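Long-range contacts in exodeoxyribonuclease 10 (Escherichia coli, PDB 4FZX), which degrades single- and double-stranded DNA from the 3' end as a magnesium-dependent exonuclease of the DEDDh family: residues C[1-9]-C[18-26]; C[49-57]-C[130-138]. All blocks are in the same frame, centred on the assembly; numbering follows the deposited sequence.

Contact 1: C[1-9]-C[18-26]; sequences MLRIIDTET and EIASVDVID. With NA (sodium ion), chain G; NA (sodium ion), chain E; nucleotides of chain A.
Strands 2-9 and 18-25 pair as the two arms of an antiparallel hairpin in the RNase H-like sheet, from Leu2 against Val24 to Glu8 against Glu18. Backbone hydrogen bonds run the whole length, Ile4 N donating to Val22 O at 2.7 Å.

Side chains of Arg3, Ile5, Thr7, Ile19, Ser21 and Asp23 share one face. There Arg3, its CG anti to the backbone N (chi1 -179°), lies alongside Asp23 and grips it side-on: NE reaches OD1 at 2.8 Å and NH2 reaches OD2 at 3.0 Å, the flat groups 15° apart. An alanine here would remove both bonds and is likely to leave the buried Asp23 carboxylate without its countercharge. Asp23 OD2 also accepts from Asn31.

Apolar packing on the other face brings Ile4 CD1 tightly onto Val24 CG2, at 3.5 Å.

Farther along that face, Asp6 OD2 and Glu8 OE2 hold one sodium ion with Asp139, and Asp6 OD1 the other with waters and a further DNA phosphate; OP1 of DG17 of DNA chain A bridges both. Asp6 and Glu8 probably open the DEDDh motif, sodium presumably replacing magnesium. Glu8 OE1 takes a very short 2.5 Å hydrogen bond from that nucleotide's O3'.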
loop_
_atom_site.group_PDB
_atom_site.type_symbol
_atom_site.label_atom_id
_atom_site.label_comp_id
_atom_site.label_asym_id
_atom_site.label_seq_id
_atom_site.Cartn_x
_atom_site.Cartn_y
_atom_site.Cartn_z
HETATM N N MSE C 1 -14.190 -10.392 -30.192
HETATM C CA MSE C 1 -13.905 -11.850 -30.261
HETATM C C MSE C 1 -12.544 -12.169 -29.645
HETATM O O MSE C 1 -11.520 -11.601 -30.034
HETATM C CB MSE C 1 -13.945 -12.335 -31.706
HETATM C CG MSE C 1 -13.784 -13.840 -31.844
HETATM SE SE MSE C 1 -11.909 -14.382 -32.050
HETATM C CE MSE C 1 -11.758 -14.175 -34.001
ATOM N N LEU C 2 -12.535 -13.116 -28.712
ATOM C CA LEU C 2 -11.295 -13.591 -28.133
ATOM C C LEU C 2 -11.038 -15.023 -28.565
ATOM O O LEU C 2 -11.951 -15.852 -28.570
ATOM C CB LEU C 2 -11.379 -13.491 -26.617
ATOM C CG LEU C 2 -11.838 -12.098 -26.187
ATOM C CD1 LEU C 2 -12.998 -12.179 -25.207
ATOM C CD2 LEU C 2 -10.670 -11.343 -25.592
ATOM N N ARG C 3 -9.824 -15.290 -29.017
ATOM C CA ARG C 3 -9.469 -16.635 -29.421
ATOM C C ARG C 3 -8.705 -17.350 -28.306
ATOM O O ARG C 3 -7.633 -16.915 -27.902
ATOM C CB ARG C 3 -8.653 -16.613 -30.700
ATOM C CG ARG C 3 -8.263 -17.974 -31.200
ATOM C CD ARG C 3 -7.988 -17.930 -32.673
ATOM N NE ARG C 3 -9.221 -17.687 -33.411
ATOM C CZ ARG C 3 -9.275 -17.349 -34.694
ATOM N NH1 ARG C 3 -8.153 -17.195 -35.401
ATOM N NH2 ARG C 3 -10.457 -17.189 -35.280
ATOM N N ILE C 4 -9.320 -18.387 -27.752
ATOM C CA ILE C 4 -8.689 -19.166 -26.710
ATOM C C ILE C 4 -7.813 -20.201 -27.383
ATOM O O ILE C 4 -8.242 -20.834 -28.342
ATOM C CB ILE C 4 -9.741 -19.879 -25.804
ATOM C CG1 ILE C 4 -10.486 -18.858 -24.942
ATOM C CG2 ILE C 4 -9.068 -20.955 -24.928
ATOM C CD1 ILE C 4 -11.241 -17.797 -25.756
ATOM N N ILE C 5 -6.567 -20.307 -26.920
ATOM C CA ILE C 5 -5.567 -21.209 -27.497
ATOM C C ILE C 5 -5.080 -22.186 -26.428
ATOM O O ILE C 5 -4.846 -21.798 -25.282
ATOM C CB ILE C 5 -4.311 -20.427 -28.009
ATOM C CG1 ILE C 5 -4.605 -19.723 -29.323
ATOM C CG2 ILE C 5 -3.136 -21.397 -28.259
ATOM C CD1 ILE C 5 -4.036 -20.458 -30.523
ATOM N N ASP C 6 -4.859 -23.436 -26.825
ATOM C CA ASP C 6 -4.113 -24.373 -25.997
ATOM C C ASP C 6 -3.179 -25.233 -26.833
ATOM O O ASP C 6 -3.483 -25.573 -27.976
ATOM C CB ASP C 6 -5.050 -25.261 -25.169
ATOM C CG ASP C 6 -4.294 -26.160 -24.184
ATOM O OD1 ASP C 6 -3.822 -25.659 -23.147
ATOM O OD2 ASP C 6 -4.183 -27.372 -24.439
ATOM N N THR C 7 -2.088 -25.650 -26.199
ATOM C CA THR C 7 -0.999 -26.362 -26.845
ATOM C C THR C 7 -0.564 -27.503 -25.909
ATOM O O THR C 7 -0.239 -27.268 -24.764
ATOM C CB THR C 7 0.219 -25.407 -27.023
ATOM O OG1 THR C 7 -0.113 -24.377 -27.964
ATOM C CG2 THR C 7 1.399 -26.150 -27.524
ATOM N N GLU C 8 -0.551 -28.732 -26.393
ATOM C CA GLU C 8 0.148 -29.793 -25.685
ATOM C C GLU C 8 1.503 -30.027 -26.346
ATOM O O GLU C 8 1.634 -29.879 -27.557
ATOM C CB GLU C 8 -0.676 -31.087 -25.667
ATOM C CG GLU C 8 -2.128 -30.923 -25.194
ATOM C CD GLU C 8 -2.241 -30.395 -23.760
ATOM O OE1 GLU C 8 -1.444 -30.805 -22.883
ATOM O OE2 GLU C 8 -3.149 -29.576 -23.508
ATOM N N THR C 9 2.499 -30.387 -25.538
ATOM C CA THR C 9 3.906 -30.273 -25.910
ATOM C C THR C 9 4.695 -31.526 -25.523
ATOM O O THR C 9 4.211 -32.392 -24.799
ATOM C CB THR C 9 4.575 -29.048 -25.237
ATOM O OG1 THR C 9 4.403 -29.126 -23.821
ATOM C CG2 THR C 9 3.969 -27.718 -25.754
ATOM N N GLU C 18 0.112 -31.026 -30.158
ATOM C CA GLU C 18 -1.268 -30.652 -30.452
ATOM C C GLU C 18 -1.480 -29.148 -30.238
ATOM O O GLU C 18 -0.958 -28.563 -29.300
ATOM C CB GLU C 18 -2.243 -31.443 -29.561
ATOM C CG GLU C 18 -3.664 -31.566 -30.133
ATOM C CD GLU C 18 -4.584 -32.469 -29.308
ATOM O OE1 GLU C 18 -4.338 -32.654 -28.091
ATOM O OE2 GLU C 18 -5.595 -32.957 -29.868
ATOM N N ILE C 19 -2.327 -28.552 -31.063
ATOM C CA ILE C 19 -2.803 -27.210 -30.807
ATOM C C ILE C 19 -4.292 -27.147 -31.110
ATOM O O ILE C 19 -4.811 -27.914 -31.950
ATOM C CB ILE C 19 -2.070 -26.197 -31.685
ATOM C CG1 ILE C 19 -2.438 -24.766 -31.278
ATOM C CG2 ILE C 19 -2.387 -26.456 -33.180
ATOM C CD1 ILE C 19 -1.574 -23.681 -31.962
ATOM N N ALA C 20 -4.976 -26.220 -30.456
ATOM C CA ALA C 20 -6.412 -26.060 -30.642
ATOM C C ALA C 20 -6.833 -24.652 -30.240
ATOM O O ALA C 20 -6.097 -23.961 -29.520
ATOM C CB ALA C 20 -7.159 -27.084 -29.813
ATOM N N SER C 21 -8.028 -24.244 -30.676
ATOM C CA SER C 21 -8.621 -22.988 -30.220
ATOM C C SER C 21 -10.152 -22.987 -30.284
ATOM O O SER C 21 -10.760 -23.742 -31.044
ATOM C CB SER C 21 -8.058 -21.788 -31.007
ATOM O OG SER C 21 -8.575 -21.736 -32.323
ATOM N N VAL C 22 -10.765 -22.118 -29.484
ATOM C CA VAL C 22 -12.150 -21.738 -29.691
ATOM C C VAL C 22 -12.252 -20.222 -29.633
ATOM O O VAL C 22 -11.348 -19.542 -29.123
ATOM C CB VAL C 22 -13.062 -22.347 -28.619
ATOM C CG1 VAL C 22 -13.213 -23.845 -28.835
ATOM C CG2 VAL C 22 -12.507 -22.048 -27.221
ATOM N N ASP C 23 -13.350 -19.683 -30.150
ATOM C CA ASP C 23 -13.565 -18.248 -30.071
ATOM C C ASP C 23 -14.686 -17.980 -29.095
ATOM O O ASP C 23 -15.666 -18.739 -29.029
ATOM C CB ASP C 23 -13.889 -17.663 -31.459
ATOM C CG ASP C 23 -12.737 -17.820 -32.453
ATOM O OD1 ASP C 23 -11.591 -18.059 -32.024
ATOM O OD2 ASP C 23 -12.982 -17.754 -33.678
ATOM N N VAL C 24 -14.516 -16.943 -28.285
ATOM C CA VAL C 24 -15.597 -16.454 -27.444
ATOM C C VAL C 24 -16.152 -15.164 -28.038
ATOM O O VAL C 24 -15.422 -14.197 -28.231
ATOM C CB VAL C 24 -15.136 -16.233 -25.977
ATOM C CG1 VAL C 24 -16.258 -15.610 -25.145
ATOM C CG2 VAL C 24 -14.680 -17.564 -25.347
ATOM N N ILE C 25 -17.415 -15.217 -28.445
ATOM C CA ILE C 25 -18.109 -14.079 -29.058
ATOM C C ILE C 25 -19.448 -13.932 -28.335
ATOM O O ILE C 25 -20.258 -14.850 -28.348
ATOM C CB ILE C 25 -18.397 -14.333 -30.580
ATOM C CG1 ILE C 25 -17.145 -14.862 -31.300
ATOM C CG2 ILE C 25 -18.939 -13.054 -31.259
ATOM C CD1 ILE C 25 -17.277 -14.984 -32.824
ATOM N N ASP C 26 -19.655 -12.801 -27.664
ATOM C CA ASP C 26 -20.950 -12.508 -27.053
ATOM C C ASP C 26 -21.316 -13.591 -26.057
ATOM O O ASP C 26 -22.436 -14.104 -26.060
ATOM C CB ASP C 26 -22.038 -12.379 -28.127
ATOM C CG ASP C 26 -21.839 -11.144 -29.036
ATOM O OD1 ASP C 26 -21.248 -10.132 -28.574
ATOM O OD2 ASP C 26 -22.278 -11.192 -30.214
HETATM NA NA NA G . -3.706 -28.306 -21.736
HETATM NA NA NA E . -2.087 -25.072 -21.563
ATOM P P DG A 17 -0.802 -27.421 -19.716
ATOM O OP1 DG A 17 -1.774 -27.402 -20.826
ATOM O OP2 DG A 17 -1.249 -27.900 -18.394
ATOM O "O5'" DG A 17 0.492 -28.232 -20.144
ATOM C "C5'" DG A 17 1.071 -27.984 -21.410
ATOM C "C4'" DG A 17 2.082 -29.046 -21.786
ATOM O "O4'" DG A 17 3.237 -28.876 -20.954
ATOM C "C3'" DG A 17 1.660 -30.498 -21.597
ATOM O "O3'" DG A 17 1.006 -30.930 -22.777
ATOM C "C2'" DG A 17 3.004 -31.206 -21.424
ATOM C "C1'" DG A 17 3.837 -30.136 -20.726
ATOM N N9 DG A 17 3.854 -30.284 -19.290
ATOM C C8 DG A 17 2.932 -29.778 -18.406
ATOM N N7 DG A 17 3.207 -30.064 -17.171
ATOM C C5 DG A 17 4.393 -30.786 -17.257
ATOM C C6 DG A 17 5.169 -31.348 -16.230
ATOM O O6 DG A 17 4.947 -31.288 -15.012
ATOM N N1 DG A 17 6.288 -32.016 -16.734
ATOM C C2 DG A 17 6.616 -32.110 -18.080
ATOM N N2 DG A 17 7.736 -32.800 -18.392
ATOM N N3 DG A 17 5.878 -31.588 -19.056
ATOM C C4 DG A 17 4.792 -30.948 -18.557
HETATM O O HOH W 1 -0.773 -25.085 -23.274
HETATM O O HOH W 2 -2.554 -30.238 -20.431
HETATM O O HOH W 3 -4.083 -25.378 -20.053
HETATM O O HOH W 4 -1.976 -22.742 -21.418
#

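Contact 2: C[49-57]-C[130-138]; sequences AIHRITEAM and GLHHHRALY. With nucleotides of chain A.
The backbones come closest where helix 45-51 ends, His51 CA lying 4.9 Å from His134 CA, and Arg52 leaves the helix with positive phi as a type II beta turn from His132 to Arg135 passes beside it. The guanidinium of Arg52 stacks on the His132 ring, centres 3.6 Å apart and planes 18° from parallel, with NH2 over the ring near ND1. That ring is sandwiched, since CG of Arg135 covers its opposite face. Its rotation is fixed at the edge: ND1 donates to His133 O at 2.8 Å, almost straight at the hydrogen, though from above the carbonyl plane, while a water joins NE2 to Arg52 O and Arg135 NH1.

In this DEDDh exonuclease the turn leads into helix 136-154, which carries the metal ligand Asp139, and the contact borders DG17 of DNA chain A. Ile50 bridges His134 and the DNA base. Its CG2, anti to the backbone N, sits over the His134 ring, 3.7 Å from the centroid, whereas CD1 meets guanine C5 at 3.4 Å. The other face of His134 is covered by His133, whose ND1 is hydrogen-bonded to Asp139.

His51 turns its ring edge to O3' of that nucleotide, CD2 3.4 Å away. ND1 accepts from Ile53 N, and NE2 probably hydrogen-bonds Thr9 O, which would engage both ring nitrogens.

Arg135 bends twice (chi2 -68°, chi3 -58°), laying CD and NE beside CG1 and CD1 of Ile53. Its NH2 forms a salt bridge with Glu18, and the selenomethionine Met57 brings CE over the guanidinium, 3.6 Å from NH1.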
loop_
_atom_site.group_PDB
_atom_site.type_symbol
_atom_site.label_atom_id
_atom_site.label_comp_id
_atom_site.label_asym_id
_atom_site.label_seq_id
_atom_site.Cartn_x
_atom_site.Cartn_y
_atom_site.Cartn_z
ATOM N N ALA C 49 2.593 -38.764 -20.257
ATOM C CA ALA C 49 1.753 -39.275 -19.178
ATOM C C ALA C 49 0.611 -38.327 -18.892
ATOM O O ALA C 49 -0.426 -38.723 -18.334
ATOM C CB ALA C 49 2.575 -39.505 -17.912
ATOM N N ILE C 50 0.828 -37.060 -19.235
ATOM C CA ILE C 50 -0.178 -36.029 -19.074
ATOM C C ILE C 50 -1.167 -35.992 -20.255
ATOM O O ILE C 50 -2.369 -36.104 -20.048
ATOM C CB ILE C 50 0.477 -34.634 -18.854
ATOM C CG1 ILE C 50 1.270 -34.623 -17.539
ATOM C CG2 ILE C 50 -0.579 -33.551 -18.856
ATOM C CD1 ILE C 50 2.211 -33.424 -17.376
ATOM N N HIS C 51 -0.668 -35.801 -21.483
ATOM C CA HIS C 51 -1.573 -35.598 -22.619
ATOM C C HIS C 51 -1.917 -36.884 -23.367
ATOM O O HIS C 51 -2.899 -36.929 -24.104
ATOM C CB HIS C 51 -1.054 -34.525 -23.580
ATOM C CG HIS C 51 0.317 -34.798 -24.100
ATOM N ND1 HIS C 51 0.699 -36.037 -24.571
ATOM C CD2 HIS C 51 1.424 -34.018 -24.149
ATOM C CE1 HIS C 51 1.965 -35.988 -24.943
ATOM N NE2 HIS C 51 2.415 -34.765 -24.729
ATOM N N ARG C 52 -1.123 -37.928 -23.137
ATOM C CA ARG C 52 -1.377 -39.260 -23.677
ATOM C C ARG C 52 -1.453 -39.227 -25.193
ATOM O O ARG C 52 -2.299 -39.885 -25.812
ATOM C CB ARG C 52 -2.641 -39.865 -23.080
ATOM C CG ARG C 52 -2.465 -40.340 -21.645
ATOM C CD ARG C 52 -3.780 -40.802 -21.075
ATOM N NE ARG C 52 -4.524 -39.706 -20.474
ATOM C CZ ARG C 52 -5.827 -39.745 -20.215
ATOM N NH1 ARG C 52 -6.549 -40.804 -20.565
ATOM N NH2 ARG C 52 -6.418 -38.705 -19.643
ATOM N N ILE C 53 -0.594 -38.405 -25.775
ATOM C CA ILE C 53 -0.371 -38.423 -27.191
ATOM C C ILE C 53 0.941 -39.125 -27.442
ATOM O O ILE C 53 1.980 -38.718 -26.913
ATOM C CB ILE C 53 -0.320 -36.982 -27.766
ATOM C CG1 ILE C 53 -1.653 -36.270 -27.483
ATOM C CG2 ILE C 53 0.001 -37.021 -29.272
ATOM C CD1 ILE C 53 -1.615 -34.752 -27.579
ATOM N N THR C 54 0.877 -40.210 -28.208
ATOM C CA THR C 54 2.022 -41.071 -28.432
ATOM C C THR C 54 2.738 -40.595 -29.688
ATOM O O THR C 54 2.203 -39.787 -30.429
ATOM C CB THR C 54 1.563 -42.516 -28.673
ATOM O OG1 THR C 54 0.818 -42.564 -29.894
ATOM C CG2 THR C 54 0.670 -43.018 -27.509
ATOM N N GLU C 55 3.929 -41.140 -29.946
ATOM C CA GLU C 55 4.710 -40.753 -31.120
ATOM C C GLU C 55 4.016 -41.219 -32.396
ATOM O O GLU C 55 4.038 -40.517 -33.416
ATOM C CB GLU C 55 6.130 -41.331 -31.043
ATOM C CG GLU C 55 6.972 -40.772 -29.881
ATOM C CD GLU C 55 7.716 -39.483 -30.244
ATOM O OE1 GLU C 55 7.499 -38.954 -31.368
ATOM O OE2 GLU C 55 8.518 -39.001 -29.401
ATOM N N ALA C 56 3.371 -42.384 -32.330
ATOM C CA ALA C 56 2.669 -42.907 -33.479
ATOM C C ALA C 56 1.451 -42.054 -33.834
ATOM O O ALA C 56 1.061 -41.978 -34.999
ATOM C CB ALA C 56 2.276 -44.361 -33.273
HETATM N N MSE C 57 0.853 -41.410 -32.839
HETATM C CA MSE C 57 -0.324 -40.576 -33.102
HETATM C C MSE C 57 0.049 -39.330 -33.915
HETATM O O MSE C 57 -0.792 -38.759 -34.599
HETATM C CB MSE C 57 -1.028 -40.177 -31.805
HETATM C CG MSE C 57 -2.018 -41.195 -31.304
HETATM SE SE MSE C 57 -2.506 -40.845 -29.442
HETATM C CE MSE C 57 -3.695 -39.307 -29.729
ATOM N N GLY C 130 -15.032 -37.577 -27.410
ATOM C CA GLY C 130 -13.833 -38.310 -27.808
ATOM C C GLY C 130 -12.521 -37.662 -27.375
ATOM O O GLY C 130 -11.486 -37.860 -28.012
ATOM N N LEU C 131 -12.558 -36.894 -26.292
ATOM C CA LEU C 131 -11.350 -36.261 -25.775
ATOM C C LEU C 131 -11.274 -36.388 -24.255
ATOM O O LEU C 131 -12.130 -37.020 -23.632
ATOM C CB LEU C 131 -11.273 -34.787 -26.209
ATOM C CG LEU C 131 -11.181 -34.509 -27.716
ATOM C CD1 LEU C 131 -11.256 -33.003 -28.045
ATOM C CD2 LEU C 131 -9.923 -35.117 -28.302
ATOM N N HIS C 132 -10.216 -35.857 -23.666
ATOM C CA HIS C 132 -10.096 -35.837 -22.224
ATOM C C HIS C 132 -9.259 -34.638 -21.813
ATOM O O HIS C 132 -8.678 -33.964 -22.657
ATOM C CB HIS C 132 -9.462 -37.144 -21.694
ATOM C CG HIS C 132 -8.170 -37.511 -22.366
ATOM N ND1 HIS C 132 -6.983 -36.852 -22.115
ATOM C CD2 HIS C 132 -7.886 -38.449 -23.298
ATOM C CE1 HIS C 132 -6.031 -37.354 -22.880
ATOM N NE2 HIS C 132 -6.554 -38.315 -23.617
ATOM N N HIS C 133 -9.278 -34.344 -20.516
ATOM C CA HIS C 133 -8.430 -33.338 -19.911
ATOM C C HIS C 133 -6.989 -33.483 -20.408
ATOM O O HIS C 133 -6.451 -34.594 -20.505
ATOM C CB HIS C 133 -8.522 -33.455 -18.378
ATOM C CG HIS C 133 -7.772 -32.393 -17.630
ATOM N ND1 HIS C 133 -7.512 -31.142 -18.155
ATOM C CD2 HIS C 133 -7.269 -32.384 -16.370
ATOM C CE1 HIS C 133 -6.861 -30.419 -17.258
ATOM N NE2 HIS C 133 -6.730 -31.138 -16.156
ATOM N N HIS C 134 -6.422 -32.370 -20.858
ATOM C CA HIS C 134 -5.055 -32.350 -21.390
ATOM C C HIS C 134 -4.978 -32.764 -22.858
ATOM O O HIS C 134 -3.889 -32.928 -23.405
ATOM C CB HIS C 134 -4.122 -33.220 -20.551
ATOM C CG HIS C 134 -4.127 -32.880 -19.097
ATOM N ND1 HIS C 134 -3.641 -31.686 -18.613
ATOM C CD2 HIS C 134 -4.547 -33.583 -18.019
ATOM C CE1 HIS C 134 -3.758 -31.667 -17.296
ATOM N NE2 HIS C 134 -4.298 -32.810 -16.910
ATOM N N ARG C 135 -6.126 -32.860 -23.517
ATOM C CA ARG C 135 -6.145 -32.758 -24.966
ATOM C C ARG C 135 -6.544 -31.344 -25.330
ATOM O O ARG C 135 -7.431 -30.769 -24.711
ATOM C CB ARG C 135 -7.078 -33.791 -25.594
ATOM C CG ARG C 135 -6.609 -35.264 -25.405
ATOM C CD ARG C 135 -5.310 -35.584 -26.186
ATOM N NE ARG C 135 -5.462 -35.329 -27.620
ATOM C CZ ARG C 135 -5.993 -36.182 -28.494
ATOM N NH1 ARG C 135 -6.356 -37.404 -28.112
ATOM N NH2 ARG C 135 -6.119 -35.827 -29.764
ATOM N N ALA C 136 -5.835 -30.762 -26.292
ATOM C CA ALA C 136 -5.874 -29.326 -26.488
ATOM C C ALA C 136 -7.285 -28.757 -26.606
ATOM O O ALA C 136 -7.601 -27.786 -25.924
ATOM C CB ALA C 136 -5.022 -28.923 -27.689
ATOM N N LEU C 137 -8.129 -29.346 -27.466
ATOM C CA LEU C 137 -9.473 -28.801 -27.687
ATOM C C LEU C 137 -10.324 -28.897 -26.435
ATOM O O LEU C 137 -11.109 -28.000 -26.132
ATOM C CB LEU C 137 -10.187 -29.487 -28.866
ATOM C CG LEU C 137 -11.479 -28.790 -29.306
ATOM C CD1 LEU C 137 -11.195 -27.357 -29.797
ATOM C CD2 LEU C 137 -12.255 -29.579 -30.359
ATOM N N TYR C 138 -10.138 -29.974 -25.681
ATOM C CA TYR C 138 -10.844 -30.144 -24.421
ATOM C C TYR C 138 -10.504 -29.010 -23.457
ATOM O O TYR C 138 -11.406 -28.334 -22.931
ATOM C CB TYR C 138 -10.496 -31.504 -23.820
ATOM C CG TYR C 138 -11.332 -31.888 -22.636
ATOM C CD1 TYR C 138 -11.136 -31.282 -21.398
ATOM C CD2 TYR C 138 -12.308 -32.878 -22.743
ATOM C CE1 TYR C 138 -11.893 -31.646 -20.301
ATOM C CE2 TYR C 138 -13.077 -33.245 -21.645
ATOM C CZ TYR C 138 -12.856 -32.631 -20.428
ATOM O OH TYR C 138 -13.630 -32.972 -19.341
ATOM P P DG A 17 -0.802 -27.421 -19.716
ATOM O OP1 DG A 17 -1.774 -27.402 -20.826
ATOM O OP2 DG A 17 -1.249 -27.900 -18.394
ATOM O "O5'" DG A 17 0.492 -28.232 -20.144
ATOM C "C5'" DG A 17 1.071 -27.984 -21.410
ATOM C "C4'" DG A 17 2.082 -29.046 -21.786
ATOM O "O4'" DG A 17 3.237 -28.876 -20.954
ATOM C "C3'" DG A 17 1.660 -30.498 -21.597
ATOM O "O3'" DG A 17 1.006 -30.930 -22.777
ATOM C "C2'" DG A 17 3.004 -31.206 -21.424
ATOM C "C1'" DG A 17 3.837 -30.136 -20.726
ATOM N N9 DG A 17 3.854 -30.284 -19.290
ATOM C C8 DG A 17 2.932 -29.778 -18.406
ATOM N N7 DG A 17 3.207 -30.064 -17.171
ATOM C C5 DG A 17 4.393 -30.786 -17.257
ATOM C C6 DG A 17 5.169 -31.348 -16.230
ATOM O O6 DG A 17 4.947 -31.288 -15.012
ATOM N N1 DG A 17 6.288 -32.016 -16.734
ATOM C C2 DG A 17 6.616 -32.110 -18.080
ATOM N N2 DG A 17 7.736 -32.800 -18.392
ATOM N N3 DG A 17 5.878 -31.588 -19.056
ATOM C C4 DG A 17 4.792 -30.948 -18.557
HETATM O O HOH W 5 -5.178 -39.222 -25.920
#

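Along the chain the contacts come in series: the hairpin of contact 1 is complete before contact 2 opens, and both belong to the exonuclease fold. Their centres are 16 Å apart, contact 1 near the middle of the chain and contact 2 farther out, yet they touch. In the mixed sheet strand 2-9 lies between 16-25 and 76-79, and the face bearing Asp6 and Glu8 meets the start of helix 136-154, where Asp6 OD2 packs on Ala136. Segments 1-9 and 49-57 both touch DG17 of DNA chain A, the hairpin through the metals and O3', contact 2 through Ile50 at the base and His51 at O3', while His134 lies near its phosphate.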